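Local coordinates for formiminoglutamase (Trypanosoma cruzi, PDB 4MYK), which hydrolyses N-formimino-L-glutamate to L-glutamate and formamide, as a manganese metalloenzyme of the arginase family, at residues Ala295-Met298 against Phe299-Phe302; Ser257-Glu260 against Ala261-Met264; Arg134-Pro137 against Gly138-Val142. The protein carries 1 engineered substitution. All blocks are in the same frame, centred on the assembly; numbering follows the deposited sequence.

Interaction 1: residues Ala295-Met298 against Phe299-Phe302; sequences AVYM and FYHF
Tyr297 and His301 meet one turn apart on helix 290-306, and the carbonyl of Tyr297 is the tight point of the contact. Its O atom accepts two bonds from His301. The backbone bond from His301 N to Tyr297 O is 3.0 Å long. The ring bond from His301 ND1 to Tyr297 O is shorter, at 2.8 Å, and nearly straight at 166°. The two donors come from opposite faces of the carbonyl plane. With CG beside its own backbone N (chi1 -82°), the imidazole folds back along the helix. The acceptor lies almost in the ring plane, so the bond fixes the rotation of the imidazole and satisfies a buried N-H. One face of this ring carries Tyr300 CE2, offset toward the rim. The imidazole also stacks with Phe262 of helix 258-270.

The pairing of Tyr297 with Tyr300 is looser. The rings cross obliquely, and Tyr300 CD2 comes to the edge of the Tyr297 ring, 4.1 Å from Tyr297 CD1. The second subunit packs on this side: its Gln189 touches Tyr297 and its Ser188 touches Tyr300. Tyr300 OH bonds to Ser68 O and Asn71 ND2.

Ordinary helix bonds complete the turn, such as Phe299 N to Ala295 O at 3.1 Å and Tyr300 N to Val296 O at 2.8 Å. All eight residues are buried. This is a helix packed between the central sheet and a subunit interface in the arginase/deacetylase alpha/beta fold, with a histidine side chain bonded to the i-4 carbonyl.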
ATOM      1  N   ALA A 295       4.630   3.680  14.001  1.00 15.82           N
ATOM      2  CA  ALA A 295       4.218   4.380  15.215  1.00 13.89           C
ATOM      3  C   ALA A 295       5.384   5.160  15.806  1.00 16.43           C
ATOM      4  O   ALA A 295       5.231   6.325  16.185  1.00 15.83           O
ATOM      5  CB  ALA A 295       3.654   3.395  16.234  1.00 12.07           C
ATOM      6  N   VAL A 296       6.551   4.518  15.871  1.00 14.63           N
ATOM      7  CA  VAL A 296       7.763   5.181  16.370  1.00 14.38           C
ATOM      8  C   VAL A 296       8.183   6.318  15.434  1.00 15.39           C
ATOM      9  O   VAL A 296       8.582   7.386  15.890  1.00 15.87           O
ATOM     10  CB  VAL A 296       8.937   4.179  16.605  1.00 14.84           C
ATOM     11  CG1 VAL A 296      10.226   4.914  16.915  1.00 14.71           C
ATOM     12  CG2 VAL A 296       8.598   3.191  17.733  1.00 16.11           C
ATOM     13  N   TYR A 297       8.072   6.090  14.128  1.00 13.58           N
ATOM     14  CA  TYR A 297       8.422   7.111  13.147  1.00 14.22           C
ATOM     15  C   TYR A 297       7.483   8.309  13.200  1.00 14.99           C
ATOM     16  O   TYR A 297       7.888   9.441  12.959  1.00 15.21           O
ATOM     17  CB  TYR A 297       8.461   6.521  11.739  1.00 16.50           C
ATOM     18  CG  TYR A 297       9.782   5.856  11.400  1.00 15.72           C
ATOM     19  CD1 TYR A 297      10.985   6.522  11.604  1.00 14.82           C
ATOM     20  CD2 TYR A 297       9.826   4.573  10.868  1.00 16.19           C
ATOM     21  CE1 TYR A 297      12.193   5.923  11.300  1.00 18.93           C
ATOM     22  CE2 TYR A 297      11.031   3.970  10.555  1.00 15.57           C
ATOM     23  CZ  TYR A 297      12.213   4.648  10.775  1.00 20.59           C
ATOM     24  OH  TYR A 297      13.420   4.060  10.463  1.00 23.40           O
ATOM     25  N   MET A 298       6.224   8.056  13.528  1.00 16.42           N
ATOM     26  CA  MET A 298       5.262   9.130  13.750  1.00 14.09           C
ATOM     27  C   MET A 298       5.659  10.012  14.944  1.00 15.36           C
ATOM     28  O   MET A 298       5.637  11.245  14.855  1.00 16.47           O
ATOM     29  CB  MET A 298       3.868   8.544  13.954  1.00 11.89           C
ATOM     30  CG  MET A 298       3.182   8.114  12.675  1.00 12.92           C
ATOM     31  SD  MET A 298       1.594   7.297  12.960  1.00 15.77           S
ATOM     32  CE  MET A 298       0.626   8.598  13.723  1.00 15.28           C
ATOM     33  N   PHE A 299       5.999   9.373  16.063  1.00 14.26           N
ATOM     34  CA  PHE A 299       6.508  10.068  17.258  1.00 14.60           C
ATOM     35  C   PHE A 299       7.811  10.811  16.933  1.00 14.68           C
ATOM     36  O   PHE A 299       8.027  11.946  17.351  1.00 15.46           O
ATOM     37  CB  PHE A 299       6.730   9.053  18.392  1.00 15.27           C
ATOM     38  CG  PHE A 299       7.515   9.593  19.561  1.00 14.52           C
ATOM     39  CD1 PHE A 299       6.924  10.448  20.474  1.00 15.33           C
ATOM     40  CD2 PHE A 299       8.842   9.226  19.752  1.00 13.88           C
ATOM     41  CE1 PHE A 299       7.646  10.946  21.540  1.00 15.34           C
ATOM     42  CE2 PHE A 299       9.568   9.718  20.819  1.00 13.41           C
ATOM     43  CZ  PHE A 299       8.971  10.573  21.714  1.00 17.55           C
ATOM     44  N   TYR A 300       8.672  10.141  16.179  1.00 15.08           N
ATOM     45  CA  TYR A 300       9.921  10.712  15.710  1.00 15.16           C
ATOM     46  C   TYR A 300       9.705  12.043  14.981  1.00 14.95           C
ATOM     47  O   TYR A 300      10.398  13.021  15.242  1.00 16.24           O
ATOM     48  CB  TYR A 300      10.630   9.705  14.795  1.00 15.99           C
ATOM     49  CG  TYR A 300      11.771  10.298  14.004  1.00 18.37           C
ATOM     50  CD1 TYR A 300      12.945  10.690  14.634  1.00 20.06           C
ATOM     51  CD2 TYR A 300      11.676  10.472  12.632  1.00 17.04           C
ATOM     52  CE1 TYR A 300      13.991  11.242  13.922  1.00 17.65           C
ATOM     53  CE2 TYR A 300      12.712  11.030  11.911  1.00 17.02           C
ATOM     54  CZ  TYR A 300      13.872  11.412  12.563  1.00 19.25           C
ATOM     55  OH  TYR A 300      14.919  11.964  11.856  1.00 18.83           O
ATOM     56  N   HIS A 301       8.740  12.074  14.068  1.00 15.43           N
ATOM     57  CA  HIS A 301       8.446  13.278  13.302  1.00 13.25           C
ATOM     58  C   HIS A 301       7.880  14.341  14.224  1.00 16.49           C
ATOM     59  O   HIS A 301       8.212  15.522  14.098  1.00 16.30           O
ATOM     60  CB  HIS A 301       7.473  12.975  12.155  1.00 16.31           C
ATOM     61  CG  HIS A 301       8.140  12.409  10.935  1.00 17.36           C
ATOM     62  ND1 HIS A 301       8.440  11.071  10.802  1.00 15.88           N
ATOM     63  CD2 HIS A 301       8.582  13.007   9.801  1.00 16.94           C
ATOM     64  CE1 HIS A 301       9.035  10.867   9.638  1.00 18.37           C
ATOM     65  NE2 HIS A 301       9.134  12.027   9.013  1.00 18.02           N
ATOM     66  N   PHE A 302       7.025  13.927  15.156  1.00 14.67           N
ATOM     67  CA  PHE A 302       6.524  14.867  16.139  1.00 14.81           C
ATOM     68  C   PHE A 302       7.702  15.515  16.861  1.00 16.90           C
ATOM     69  O   PHE A 302       7.763  16.736  16.991  1.00 17.40           O
ATOM     70  CB  PHE A 302       5.602  14.222  17.182  1.00 16.77           C
ATOM     71  CG  PHE A 302       5.371  15.119  18.361  1.00 17.72           C
ATOM     72  CD1 PHE A 302       4.398  16.107  18.311  1.00 20.31           C
ATOM     73  CD2 PHE A 302       6.195  15.048  19.473  1.00 17.31           C
ATOM     74  CE1 PHE A 302       4.222  16.983  19.366  1.00 18.80           C
ATOM     75  CE2 PHE A 302       6.023  15.911  20.529  1.00 17.17           C
ATOM     76  CZ  PHE A 302       5.035  16.881  20.477  1.00 18.32           C
TER

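Interaction 2: residues Ser257-Glu260 against Ala261-Met264; sequences SAQE and AFDM
Ala261 N bonds to Ser257 O at 3.0 Å and starts an i to i+4 series, continued by Phe262, Asp263 and Met264, which forms the first turns of helix 258-270. Phe262 N meets Ala258 O at 2.9 Å, almost straight on. The same oxygen lies over one face of the Phe262 ring, 3.2 Å from Phe262 CD1 and offset toward the rim. The ring torsion near zero (chi2 -6°) lays that face against the carbonyl. At the far end of the ring, Phe262 CZ only grazes Ala258 CB.

Gln259 and Asp263 meet at a slant on the partly exposed side. Gln259 bends at chi2 (54°), which brings its amide back to the next turn. Gln259 NE2 then gives a 2.8 Å bond to Asp263 OD1. Asp263 OD1 lies in the plane of the Gln259 amide, but NE2 stands well above the carboxylate plane, and the two planes are 54° apart. Val254 of the second subunit packs on Gln259 and Phe262. Asp263 and Met264 touch helix 216-227.

Glu260 stretches beyond CG, back to the helix start. Its OE1 accepts a 2.7 Å bond from Ser257 N and a weak one from Ser257 OG, and forms a salt bridge with Arg212. In return, Glu260 N gives a weak 3.3 Å bond to Ser257 OG. Ser257 is thus the N-cap and, with Glu260, makes a capping box at the head of the helix of a beta-alpha-beta unit in the arginase fold.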
ATOM      1  N   SER A 257      -2.007   7.787   4.566  1.00 14.40           N
ATOM      2  CA  SER A 257      -0.790   7.051   4.290  1.00 15.53           C
ATOM      3  C   SER A 257       0.219   7.311   5.411  1.00 14.46           C
ATOM      4  O   SER A 257       0.070   8.245   6.202  1.00 13.93           O
ATOM      5  CB  SER A 257      -0.208   7.447   2.935  1.00 15.91           C
ATOM      6  OG  SER A 257       0.254   8.783   2.951  1.00 15.56           O
ATOM      7  N   ALA A 258       1.242   6.471   5.482  1.00 13.41           N
ATOM      8  CA  ALA A 258       2.282   6.650   6.482  1.00 15.16           C
ATOM      9  C   ALA A 258       2.959   8.025   6.337  1.00 13.85           C
ATOM     10  O   ALA A 258       3.164   8.715   7.331  1.00 16.62           O
ATOM     11  CB  ALA A 258       3.315   5.483   6.422  1.00 12.78           C
ATOM     12  N   GLN A 259       3.276   8.430   5.107  1.00 15.40           N
ATOM     13  CA  GLN A 259       3.888   9.746   4.863  1.00 13.81           C
ATOM     14  C   GLN A 259       3.016  10.906   5.358  1.00 15.27           C
ATOM     15  O   GLN A 259       3.515  11.868   5.940  1.00 14.55           O
ATOM     16  CB  GLN A 259       4.205   9.938   3.377  1.00 16.42           C
ATOM     17  CG  GLN A 259       5.130  11.121   3.095  1.00 17.65           C
ATOM     18  CD  GLN A 259       6.425  11.056   3.904  1.00 19.02           C
ATOM     19  OE1 GLN A 259       7.219  10.123   3.759  1.00 20.91           O
ATOM     20  NE2 GLN A 259       6.643  12.050   4.753  1.00 19.86           N
ATOM     21  N   GLU A 260       1.713  10.817   5.105  1.00 14.67           N
ATOM     22  CA  GLU A 260       0.772  11.820   5.594  1.00 14.46           C
ATOM     23  C   GLU A 260       0.804  11.880   7.113  1.00 15.25           C
ATOM     24  O   GLU A 260       0.872  12.963   7.694  1.00 16.83           O
ATOM     25  CB  GLU A 260      -0.642  11.507   5.114  1.00 15.77           C
ATOM     26  CG  GLU A 260      -0.841  11.707   3.626  1.00 15.76           C
ATOM     27  CD  GLU A 260      -2.217  11.266   3.191  1.00 19.89           C
ATOM     28  OE1 GLU A 260      -2.676  10.208   3.684  1.00 18.86           O
ATOM     29  OE2 GLU A 260      -2.844  11.976   2.371  1.00 22.40           O
ATOM     30  N   ALA A 261       0.761  10.709   7.742  1.00 15.07           N
ATOM     31  CA  ALA A 261       0.853  10.596   9.190  1.00 15.24           C
ATOM     32  C   ALA A 261       2.102  11.304   9.720  1.00 13.77           C
ATOM     33  O   ALA A 261       2.009  12.147  10.612  1.00 15.72           O
ATOM     34  CB  ALA A 261       0.842   9.137   9.604  1.00 16.14           C
ATOM     35  N   PHE A 262       3.265  10.964   9.168  1.00 14.47           N
ATOM     36  CA  PHE A 262       4.523  11.609   9.540  1.00 13.45           C
ATOM     37  C   PHE A 262       4.432  13.121   9.365  1.00 17.13           C
ATOM     38  O   PHE A 262       4.765  13.880  10.275  1.00 16.96           O
ATOM     39  CB  PHE A 262       5.667  11.116   8.665  1.00 15.11           C
ATOM     40  CG  PHE A 262       5.951   9.660   8.802  1.00 15.34           C
ATOM     41  CD1 PHE A 262       5.299   8.902   9.755  1.00 15.48           C
ATOM     42  CD2 PHE A 262       6.877   9.046   7.973  1.00 13.33           C
ATOM     43  CE1 PHE A 262       5.564   7.551   9.881  1.00 17.75           C
ATOM     44  CE2 PHE A 262       7.150   7.705   8.089  1.00 14.58           C
ATOM     45  CZ  PHE A 262       6.494   6.949   9.047  1.00 18.15           C
ATOM     46  N   ASP A 263       4.003  13.549   8.182  1.00 14.07           N
ATOM     47  CA  ASP A 263       3.862  14.969   7.890  1.00 14.79           C
ATOM     48  C   ASP A 263       2.937  15.676   8.879  1.00 16.36           C
ATOM     49  O   ASP A 263       3.176  16.832   9.237  1.00 16.52           O
ATOM     50  CB  ASP A 263       3.348  15.174   6.469  1.00 15.89           C
ATOM     51  CG  ASP A 263       4.392  14.847   5.410  1.00 16.94           C
ATOM     52  OD1 ASP A 263       5.482  14.369   5.764  1.00 18.63           O
ATOM     53  OD2 ASP A 263       4.115  15.073   4.217  1.00 19.21           O
ATOM     54  N   MET A 264       1.880  14.989   9.306  1.00 12.62           N
ATOM     55  CA  MET A 264       0.932  15.560  10.265  1.00 15.42           C
ATOM     56  C   MET A 264       1.520  15.637  11.665  1.00 14.65           C
ATOM     57  O   MET A 264       1.269  16.588  12.402  1.00 18.59           O
ATOM     58  CB  MET A 264      -0.353  14.738  10.319  1.00 18.20           C
ATOM     59  CG  MET A 264      -1.213  14.800   9.073  1.00 14.19           C
ATOM     60  SD  MET A 264      -2.493  13.530   9.149  1.00 16.18           S
ATOM     61  CE  MET A 264      -3.398  14.042  10.608  1.00 14.18           C
TER

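Interaction 3: residues Arg134-Pro137 against Gly138-Val142; sequences RAFP and GDVGV
Phe136 meets Val140 just after helix 125-135 ends, across a type II beta turn that runs from Phe136 to Asp139. The turn closes with a 3.1 Å bond from Asp139 N to Phe136 O, whose donor stands above the carbonyl plane. Pro137 and Gly138 fill its two corners, and Gly138 takes the positive phi (75°) that the third position of this turn needs.

The phenylalanine can be followed outward. Phe136 CB rests on Val140 CG2 at 3.8 Å. Its CG lies beside the backbone N, which leads the ring away from the turn. Phe136 CD2 still reaches Val140 CG2, at 4.1 Å, so the methyl sits at the ring edge. Farther out, Phe136 CE2 lies under Ala135 CB at 3.9 Å, and this methyl covers one face near the rim. Phe136 CZ, at the tip, is still 4.2 Å from Ala135 CB. The ring also touches Asn230. With CG1 anti to the backbone N (chi1 176°), Val140 CG2 falls beside that N and lies 3.2 Å from Phe136 O.

Asp139 turns its carboxylate away from the turn, where OD1 forms a salt bridge with Arg179. Val140 packs back on Met132 and Leu133 of helix 125-135. Gly141 and Val142 then enter strand 141-145, between strands 231-236 and 180-185 of the parallel sheet, while Ala135 lies against helix 94-110.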
ATOM      1  N   ARG A 134      -8.281  20.059  33.163  1.00 20.24           N
ATOM      2  CA  ARG A 134      -7.854  20.504  34.486  1.00 21.13           C
ATOM      3  C   ARG A 134      -6.722  21.487  34.329  1.00 23.33           C
ATOM      4  O   ARG A 134      -6.673  22.509  35.009  1.00 26.48           O
ATOM      5  CB  ARG A 134      -7.370  19.333  35.347  1.00 21.23           C
ATOM      6  CG  ARG A 134      -8.463  18.451  35.927  1.00 23.07           C
ATOM      7  CD  ARG A 134      -7.830  17.228  36.591  1.00 27.83           C
ATOM      8  NE  ARG A 134      -6.858  17.637  37.599  1.00 28.32           N
ATOM      9  CZ  ARG A 134      -5.887  16.868  38.082  1.00 27.71           C
ATOM     10  NH1 ARG A 134      -5.730  15.626  37.652  1.00 25.32           N
ATOM     11  NH2 ARG A 134      -5.058  17.355  39.000  1.00 29.96           N
ATOM     12  N   ALA A 135      -5.796  21.167  33.435  1.00 19.91           N
ATOM     13  CA  ALA A 135      -4.602  21.978  33.268  1.00 22.02           C
ATOM     14  C   ALA A 135      -4.894  23.351  32.648  1.00 25.82           C
ATOM     15  O   ALA A 135      -4.251  24.342  33.010  1.00 25.17           O
ATOM     16  CB  ALA A 135      -3.546  21.219  32.459  1.00 21.67           C
ATOM     17  N   PHE A 136      -5.846  23.407  31.716  1.00 20.63           N
ATOM     18  CA  PHE A 136      -6.242  24.667  31.087  1.00 22.58           C
ATOM     19  C   PHE A 136      -7.748  24.819  31.180  1.00 24.08           C
ATOM     20  O   PHE A 136      -8.471  24.564  30.218  1.00 22.74           O
ATOM     21  CB  PHE A 136      -5.797  24.722  29.630  1.00 24.71           C
ATOM     22  CG  PHE A 136      -4.438  24.136  29.399  1.00 28.43           C
ATOM     23  CD1 PHE A 136      -3.300  24.864  29.688  1.00 24.31           C
ATOM     24  CD2 PHE A 136      -4.300  22.844  28.909  1.00 26.42           C
ATOM     25  CE1 PHE A 136      -2.044  24.320  29.483  1.00 24.40           C
ATOM     26  CE2 PHE A 136      -3.052  22.293  28.707  1.00 22.53           C
ATOM     27  CZ  PHE A 136      -1.919  23.031  28.992  1.00 26.42           C
ATOM     28  N   PRO A 137      -8.226  25.223  32.365  1.00 25.95           N
ATOM     29  CA  PRO A 137      -9.646  25.425  32.656  1.00 22.70           C
ATOM     30  C   PRO A 137     -10.379  26.205  31.568  1.00 21.81           C
ATOM     31  O   PRO A 137     -10.145  27.403  31.395  1.00 21.64           O
ATOM     32  CB  PRO A 137      -9.612  26.236  33.945  1.00 26.12           C
ATOM     33  CG  PRO A 137      -8.365  25.763  34.629  1.00 24.71           C
ATOM     34  CD  PRO A 137      -7.374  25.497  33.537  1.00 22.73           C
ATOM     35  N   GLY A 138     -11.251  25.509  30.841  1.00 25.76           N
ATOM     36  CA  GLY A 138     -12.142  26.116  29.864  1.00 24.84           C
ATOM     37  C   GLY A 138     -11.513  26.553  28.555  1.00 25.68           C
ATOM     38  O   GLY A 138     -12.209  27.038  27.668  1.00 26.91           O
ATOM     39  N   ASP A 139     -10.202  26.373  28.425  1.00 26.68           N
ATOM     40  CA  ASP A 139      -9.476  26.842  27.242  1.00 25.41           C
ATOM     41  C   ASP A 139      -8.783  25.706  26.475  1.00 25.46           C
ATOM     42  O   ASP A 139      -7.665  25.884  25.975  1.00 23.51           O
ATOM     43  CB  ASP A 139      -8.445  27.908  27.640  1.00 23.05           C
ATOM     44  CG  ASP A 139      -8.112  28.855  26.502  1.00 22.30           C
ATOM     45  OD1 ASP A 139      -8.806  28.845  25.465  1.00 20.21           O
ATOM     46  OD2 ASP A 139      -7.152  29.628  26.655  1.00 29.46           O
ATOM     47  N   VAL A 140      -9.441  24.554  26.374  1.00 18.61           N
ATOM     48  CA  VAL A 140      -8.840  23.400  25.726  1.00 20.05           C
ATOM     49  C   VAL A 140      -9.461  23.130  24.357  1.00 19.37           C
ATOM     50  O   VAL A 140     -10.672  23.253  24.177  1.00 20.23           O
ATOM     51  CB  VAL A 140      -8.976  22.132  26.599  1.00 21.13           C
ATOM     52  CG1 VAL A 140      -8.436  20.906  25.863  1.00 17.93           C
ATOM     53  CG2 VAL A 140      -8.270  22.321  27.924  1.00 21.60           C
ATOM     54  N   GLY A 141      -8.609  22.777  23.399  1.00 17.58           N
ATOM     55  CA  GLY A 141      -9.042  22.269  22.111  1.00 19.81           C
ATOM     56  C   GLY A 141      -8.670  20.799  21.953  1.00 16.02           C
ATOM     57  O   GLY A 141      -7.709  20.324  22.549  1.00 18.99           O
ATOM     58  N   VAL A 142      -9.441  20.071  21.156  1.00 17.76           N
ATOM     59  CA  VAL A 142      -9.207  18.638  20.966  1.00 18.76           C
ATOM     60  C   VAL A 142      -9.407  18.210  19.506  1.00 17.33           C
ATOM     61  O   VAL A 142     -10.416  18.548  18.880  1.00 16.82           O
ATOM     62  CB  VAL A 142     -10.120  17.774  21.895  1.00 15.89           C
ATOM     63  CG1 VAL A 142      -9.885  16.259  21.665  1.00 19.68           C
ATOM     64  CG2 VAL A 142      -9.915  18.143  23.355  1.00 11.72           C
TER

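How the interactions relate
Interactions 1 and 2 belong together. Their centres are about 10 Å apart, and helices 290-306 and 258-270 touch through His301, Met298, Tyr297, Ala261 and Phe262. Both reach the second subunit. Interaction 1 is wholly buried and rich in aromatic rings. Interaction 2 is half buried, and its polar and charged groups gather on the partly exposed side and at the helix start. Interaction 3 is a surface turn on the opposite side of the chain's centre. It lies about 25 Å and about 27 Å from the other two, centre to centre, away from the annotated sites. It links a helix end to a strand with one backbone bond and a small apolar contact.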